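Alkaline serine protease (Pseudoalteromonas sp., PDB 1Y9Z) probably hydrolyses peptide bonds in proteins as a subtilisin-like serine protease of a cold-adapted Antarctic bacterium. Local coordinates at residues E2-W6 / G7-V11; T67-A70 / G71-A75; Y106-S109 / L110-I114. All coordinates share one frame; numbering follows the deposited sequence.

Overall arrangement
From the N terminus, contact 1 opens helix 6-10, contact 2 is a run of turns inside helix 65-74, and contact 3 opens helix 110-119. Each joins consecutive residues and so closes no long loop; they follow in series, none nested or crossing. Contacts 1 and 2 meet where Gln8 NE2 reaches Thr72 O, 3.1 Å away, a probable hydrogen bond tying the N-terminal helix to helix 65-74. Glu2 and residues of the loop after contact 2 (Ile76, Asn78, Glu80, Val82) bind the same calcium ion, with Asp39. Contact 3 lies apart, its centre about 22 Å from that of contact 2, yet helices 65-74 and 110-119 both pack on strand 25-30.

Contact 1 (E2-W6 / G7-V11); sequences ETTPW and GQTFV. With CA (calcium ion), chain C.
Trp6 and Phe10 meet one helical turn apart, edge to face. From Trp6 CB, CG sits between the backbone N and the carbonyl carbon (chi1 72°), which folds the ring forward over Gly7. CG and CD2 both lie close to Gly7 N, CG at 3.1 Å, and Gly7 CA stands 4.2 Å from the centroid of the six-membered ring, a CH-pi contact over its face. Farther out, CE3 points over the centre of the Phe10 ring, and CZ3 comes within 3.5 Å of Phe10 CD1. The ring centroids are 4.8 Å apart with planes at 76°, a T-shaped pair in which Trp6 supplies the edge. On the pyrrole side, NE1 donates to Ala204 O.

Behind the rings the helix begins. Pro5, at the N-cap, accepts from Gln8 N through its O at 2.9 Å, and Trp6 O receives a straighter bond from Phe10 N (3.0 Å, 161°). Pro5 and Gln8 run side by side, CG to CG at 3.3 Å. A water joins Thr4 O to Thr9 OG1. Upstream, Glu2 OE1 binds the calcium ion at 2.3 Å. The metal bond of Glu2 and the outward bonds of Trp6 NE1 and of Gln8 NE2 (to Thr72 O) thus tie the segment to the rest of the chain, while the aromatic pair and the backbone bonds brace the first helical turn internally.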
# COMPACT_ATOMS: atom_id res chain seq x y z
N GLU A 2 15.33 -2.63 -10.45
CA GLU A 2 14.31 -3.07 -9.52
C GLU A 2 14.33 -2.17 -8.29
O GLU A 2 15.39 -1.89 -7.73
CB GLU A 2 14.56 -4.52 -9.12
CG GLU A 2 13.59 -5.10 -8.11
CD GLU A 2 13.77 -6.60 -7.97
OE1 GLU A 2 12.98 -7.36 -8.58
OE2 GLU A 2 14.71 -7.02 -7.26
N THR A 3 13.15 -1.72 -7.88
CA THR A 3 13.03 -0.84 -6.73
C THR A 3 12.44 -1.55 -5.51
O THR A 3 11.59 -2.43 -5.64
CB THR A 3 12.13 0.38 -7.06
OG1 THR A 3 12.77 1.17 -8.07
CG2 THR A 3 11.90 1.24 -5.83
N THR A 4 12.92 -1.16 -4.33
CA THR A 4 12.42 -1.71 -3.08
C THR A 4 11.56 -0.62 -2.45
O THR A 4 12.08 0.35 -1.91
CB THR A 4 13.57 -2.06 -2.11
OG1 THR A 4 14.39 -3.09 -2.68
CG2 THR A 4 13.02 -2.56 -0.78
N PRO A 5 10.22 -0.77 -2.54
CA PRO A 5 9.33 0.24 -1.95
C PRO A 5 9.63 0.44 -0.47
O PRO A 5 10.00 -0.51 0.22
CB PRO A 5 7.94 -0.33 -2.21
CG PRO A 5 8.18 -1.81 -2.26
CD PRO A 5 9.46 -1.91 -3.06
N TRP A 6 9.45 1.67 0.01
CA TRP A 6 9.75 1.99 1.41
C TRP A 6 9.12 1.04 2.42
O TRP A 6 9.75 0.70 3.42
CB TRP A 6 9.34 3.43 1.74
CG TRP A 6 7.85 3.68 1.83
CD1 TRP A 6 7.02 4.08 0.82
CD2 TRP A 6 7.03 3.57 3.00
NE1 TRP A 6 5.74 4.22 1.28
CE2 TRP A 6 5.72 3.91 2.62
CE3 TRP A 6 7.28 3.21 4.33
CZ2 TRP A 6 4.65 3.91 3.53
CZ3 TRP A 6 6.22 3.20 5.23
CH2 TRP A 6 4.92 3.55 4.83
N GLY A 7 7.89 0.60 2.15
CA GLY A 7 7.23 -0.30 3.07
C GLY A 7 8.00 -1.59 3.32
O GLY A 7 8.03 -2.10 4.44
N GLN A 8 8.62 -2.11 2.27
CA GLN A 8 9.39 -3.35 2.38
C GLN A 8 10.56 -3.19 3.34
O GLN A 8 10.89 -4.10 4.10
CB GLN A 8 9.91 -3.78 1.01
CG GLN A 8 8.83 -4.16 0.01
CD GLN A 8 7.94 -5.28 0.49
OE1 GLN A 8 8.40 -6.22 1.13
NE2 GLN A 8 6.65 -5.19 0.17
N THR A 9 11.20 -2.03 3.28
CA THR A 9 12.35 -1.76 4.14
C THR A 9 11.93 -1.48 5.58
O THR A 9 12.59 -1.93 6.52
CB THR A 9 13.16 -0.55 3.61
OG1 THR A 9 13.57 -0.81 2.27
CG2 THR A 9 14.39 -0.33 4.48
N PHE A 10 10.84 -0.75 5.76
CA PHE A 10 10.36 -0.40 7.10
C PHE A 10 9.95 -1.56 7.99
O PHE A 10 10.20 -1.54 9.20
CB PHE A 10 9.20 0.60 7.02
CG PHE A 10 9.63 2.03 6.81
CD1 PHE A 10 8.92 3.06 7.41
CD2 PHE A 10 10.73 2.34 6.02
CE1 PHE A 10 9.28 4.39 7.21
CE2 PHE A 10 11.10 3.67 5.82
CZ PHE A 10 10.38 4.69 6.42
N VAL A 11 9.31 -2.58 7.41
CA VAL A 11 8.86 -3.72 8.20
C VAL A 11 10.00 -4.68 8.51
O VAL A 11 9.83 -5.63 9.28
CB VAL A 11 7.73 -4.49 7.48
CG1 VAL A 11 6.55 -3.56 7.22
CG2 VAL A 11 8.24 -5.09 6.18
CA CA C . 10.83 -7.59 -9.47
O HOH W 1 13.39 1.06 0.42

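Contact 2 (T67-A70 / G71-A75); sequences THVA and GTIAA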
# COMPACT_ATOMS: atom_id res chain seq x y z
N THR A 67 -3.95 -7.97 -7.27
CA THR A 67 -2.62 -8.06 -7.85
C THR A 67 -1.67 -7.12 -7.11
O THR A 67 -0.49 -7.44 -6.92
CB THR A 67 -2.68 -7.72 -9.36
OG1 THR A 67 -3.43 -8.73 -10.04
CG2 THR A 67 -1.28 -7.65 -9.96
N HIS A 68 -2.18 -5.97 -6.68
CA HIS A 68 -1.37 -5.01 -5.94
C HIS A 68 -1.03 -5.64 -4.58
O HIS A 68 0.12 -5.64 -4.14
CB HIS A 68 -2.15 -3.71 -5.77
CG HIS A 68 -1.31 -2.55 -5.32
ND1 HIS A 68 -0.93 -2.36 -4.01
CD2 HIS A 68 -0.77 -1.52 -6.02
CE1 HIS A 68 -0.19 -1.27 -3.92
NE2 HIS A 68 -0.07 -0.74 -5.13
N VAL A 69 -2.05 -6.20 -3.93
CA VAL A 69 -1.88 -6.86 -2.64
C VAL A 69 -0.86 -8.01 -2.76
O VAL A 69 0.04 -8.14 -1.94
CB VAL A 69 -3.24 -7.39 -2.13
CG1 VAL A 69 -3.05 -8.33 -0.95
CG2 VAL A 69 -4.14 -6.22 -1.74
N ALA A 70 -1.01 -8.82 -3.81
CA ALA A 70 -0.11 -9.95 -4.04
C ALA A 70 1.32 -9.48 -4.25
O ALA A 70 2.26 -10.12 -3.76
CB ALA A 70 -0.58 -10.75 -5.25
N GLY A 71 1.50 -8.38 -4.97
CA GLY A 71 2.83 -7.85 -5.21
C GLY A 71 3.52 -7.44 -3.93
O GLY A 71 4.74 -7.59 -3.79
N THR A 72 2.76 -6.91 -2.97
CA THR A 72 3.35 -6.50 -1.70
C THR A 72 3.85 -7.72 -0.94
O THR A 72 4.88 -7.67 -0.25
CB THR A 72 2.32 -5.73 -0.85
OG1 THR A 72 2.01 -4.49 -1.50
CG2 THR A 72 2.88 -5.44 0.54
N ILE A 73 3.13 -8.83 -1.08
CA ILE A 73 3.48 -10.08 -0.41
C ILE A 73 4.61 -10.83 -1.10
O ILE A 73 5.51 -11.36 -0.43
CB ILE A 73 2.25 -11.03 -0.34
CG1 ILE A 73 1.19 -10.44 0.59
CG2 ILE A 73 2.68 -12.41 0.13
CD1 ILE A 73 -0.15 -11.14 0.51
N ALA A 74 4.59 -10.87 -2.43
CA ALA A 74 5.60 -11.65 -3.13
C ALA A 74 6.05 -11.22 -4.52
O ALA A 74 6.33 -12.08 -5.36
CB ALA A 74 5.14 -13.11 -3.17
N ALA A 75 6.11 -9.93 -4.80
CA ALA A 75 6.60 -9.51 -6.12
C ALA A 75 7.99 -10.13 -6.22
O ALA A 75 8.79 -10.05 -5.28
CB ALA A 75 6.68 -7.99 -6.21
O HOH W 2 -0.71 -3.66 -1.44
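The side chains of His68 and Thr72, one turn apart on helix 65-74, are joined through a water, ND1 and OG1 being 4.4 Å apart. CG of His68 is anti to the backbone N (chi1 -166°), which swings the imidazole so that ND1 faces this water at 2.9 Å, in the plane of the ring. Thr72 OG1 approaches the same water at 2.8 Å: chi1 of -66° puts the hydroxyl beside its own backbone N, facing back along the helix. The water also gives a weak bond to His68 O, which already accepts from Thr72 N at 3.2 Å. The other ring nitrogen, NE2, is held by Glu363 O, and Tyr365 stacks on the ring, which probably restricts both tilt and rotation of the imidazole.

Elsewhere on the helix, the extended Ile73 chain (chi2 168°) carries CD1 to 4.3 Å from Val69 CG1. Among the backbone bonds between the segments, Ala74 N to Ala70 O is the shortest, at 2.8 Å, with the donor nearly in line with the C=O bond.

The helix starts at His65, which lines the phenylmethanesulfonic acid pocket, consistent with the catalytic-histidine helix of subtilases. Val69 and Ile73 press on Pro373 of helix 368-385, Ala70 and Ile73 rest on strand 25-30, and Thr72 packs against strand 205-208.

Contact 3 (Y106-S109 / L110-I114); sequences YSSS and LVAAI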
# COMPACT_ATOMS: atom_id res chain seq x y z
N TYR A 106 -18.37 -13.68 -5.87
CA TYR A 106 -18.22 -15.04 -5.38
C TYR A 106 -19.60 -15.69 -5.26
O TYR A 106 -20.55 -15.05 -4.82
CB TYR A 106 -17.54 -15.02 -4.01
CG TYR A 106 -16.72 -16.25 -3.68
CD1 TYR A 106 -15.67 -16.65 -4.50
CD2 TYR A 106 -16.98 -16.99 -2.53
CE1 TYR A 106 -14.88 -17.76 -4.18
CE2 TYR A 106 -16.20 -18.10 -2.20
CZ TYR A 106 -15.15 -18.48 -3.03
OH TYR A 106 -14.38 -19.57 -2.70
N SER A 107 -19.70 -16.95 -5.66
CA SER A 107 -20.98 -17.66 -5.62
C SER A 107 -21.43 -17.95 -4.19
O SER A 107 -22.58 -18.30 -3.96
CB SER A 107 -20.89 -18.98 -6.39
OG SER A 107 -20.08 -19.91 -5.71
N SER A 108 -20.51 -17.82 -3.24
CA SER A 108 -20.84 -18.09 -1.85
C SER A 108 -20.33 -17.00 -0.91
O SER A 108 -19.98 -15.90 -1.34
CB SER A 108 -20.29 -19.45 -1.44
OG SER A 108 -20.90 -19.90 -0.24
N SER A 109 -20.27 -17.33 0.37
CA SER A 109 -19.86 -16.41 1.43
C SER A 109 -18.35 -16.27 1.64
O SER A 109 -17.55 -17.01 1.07
CB SER A 109 -20.47 -16.86 2.74
OG SER A 109 -19.91 -18.11 3.12
N LEU A 110 -17.99 -15.32 2.50
CA LEU A 110 -16.59 -15.10 2.85
C LEU A 110 -16.14 -16.33 3.62
O LEU A 110 -15.01 -16.80 3.46
CB LEU A 110 -16.45 -13.85 3.74
CG LEU A 110 -15.06 -13.57 4.31
CD1 LEU A 110 -14.06 -13.37 3.18
CD2 LEU A 110 -15.11 -12.34 5.19
N VAL A 111 -17.02 -16.87 4.46
CA VAL A 111 -16.70 -18.06 5.22
C VAL A 111 -16.33 -19.19 4.25
O VAL A 111 -15.38 -19.93 4.48
CB VAL A 111 -17.89 -18.50 6.11
CG1 VAL A 111 -17.68 -19.93 6.61
CG2 VAL A 111 -18.02 -17.55 7.30
N ALA A 112 -17.08 -19.30 3.16
CA ALA A 112 -16.81 -20.33 2.16
C ALA A 112 -15.45 -20.10 1.50
O ALA A 112 -14.73 -21.06 1.21
CB ALA A 112 -17.91 -20.35 1.11
N ALA A 113 -15.10 -18.84 1.27
CA ALA A 113 -13.82 -18.49 0.66
C ALA A 113 -12.69 -18.91 1.60
O ALA A 113 -11.68 -19.46 1.16
CB ALA A 113 -13.76 -17.00 0.38
N ILE A 114 -12.86 -18.64 2.89
CA ILE A 114 -11.85 -19.01 3.86
C ILE A 114 -11.75 -20.53 3.92
O ILE A 114 -10.66 -21.09 3.97
CB ILE A 114 -12.18 -18.43 5.26
CG1 ILE A 114 -12.18 -16.90 5.19
CG2 ILE A 114 -11.17 -18.92 6.28
CD1 ILE A 114 -12.67 -16.23 6.46
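Ser109 OG accepts the N-H of Ala112 at 3.1 Å and 153°, the N-cap bond that opens helix 110-119. The hydroxyl can reach because chi1 of 66° sets OG between its own backbone N and carbonyl carbon, turned to the first helical turn. Ser109 OG thus serves the Ala112 amide in place of a helical carbonyl, while Ser109 O takes Ala113 N at 3.1 Å, a regular i to i-4 bond of the helix. Beside it, Ser108 OG lies against the methyl of Ala112, 3.3 Å from CB.

The helix so capped belongs to a beta-alpha-beta crossover, leading from strand 92-100 to strand 125-128, both of which run parallel to strand 25-30 and flank it. Within it Tyr106 folds back over the helix start: one ring edge comes near the Ala112 carbonyl carbon, CE2 is 3.7 Å from Ala113 CB, and OH reaches 3.6 Å from Ala113 CA. That hydroxyl makes a weak bond to Thr116 OG1, and the ring also touches Val96 and Val98 of strand 92-100. With an alanine in place of Tyr106, Ala113 would probably lose its aromatic cover, opening a gap between helix and strand and removing the weak bond to Thr116 OG1, which would keep Ala112 O. Farther round, Val111 and Ile114 pack on helix 137-148 through Ala142 and Leu143.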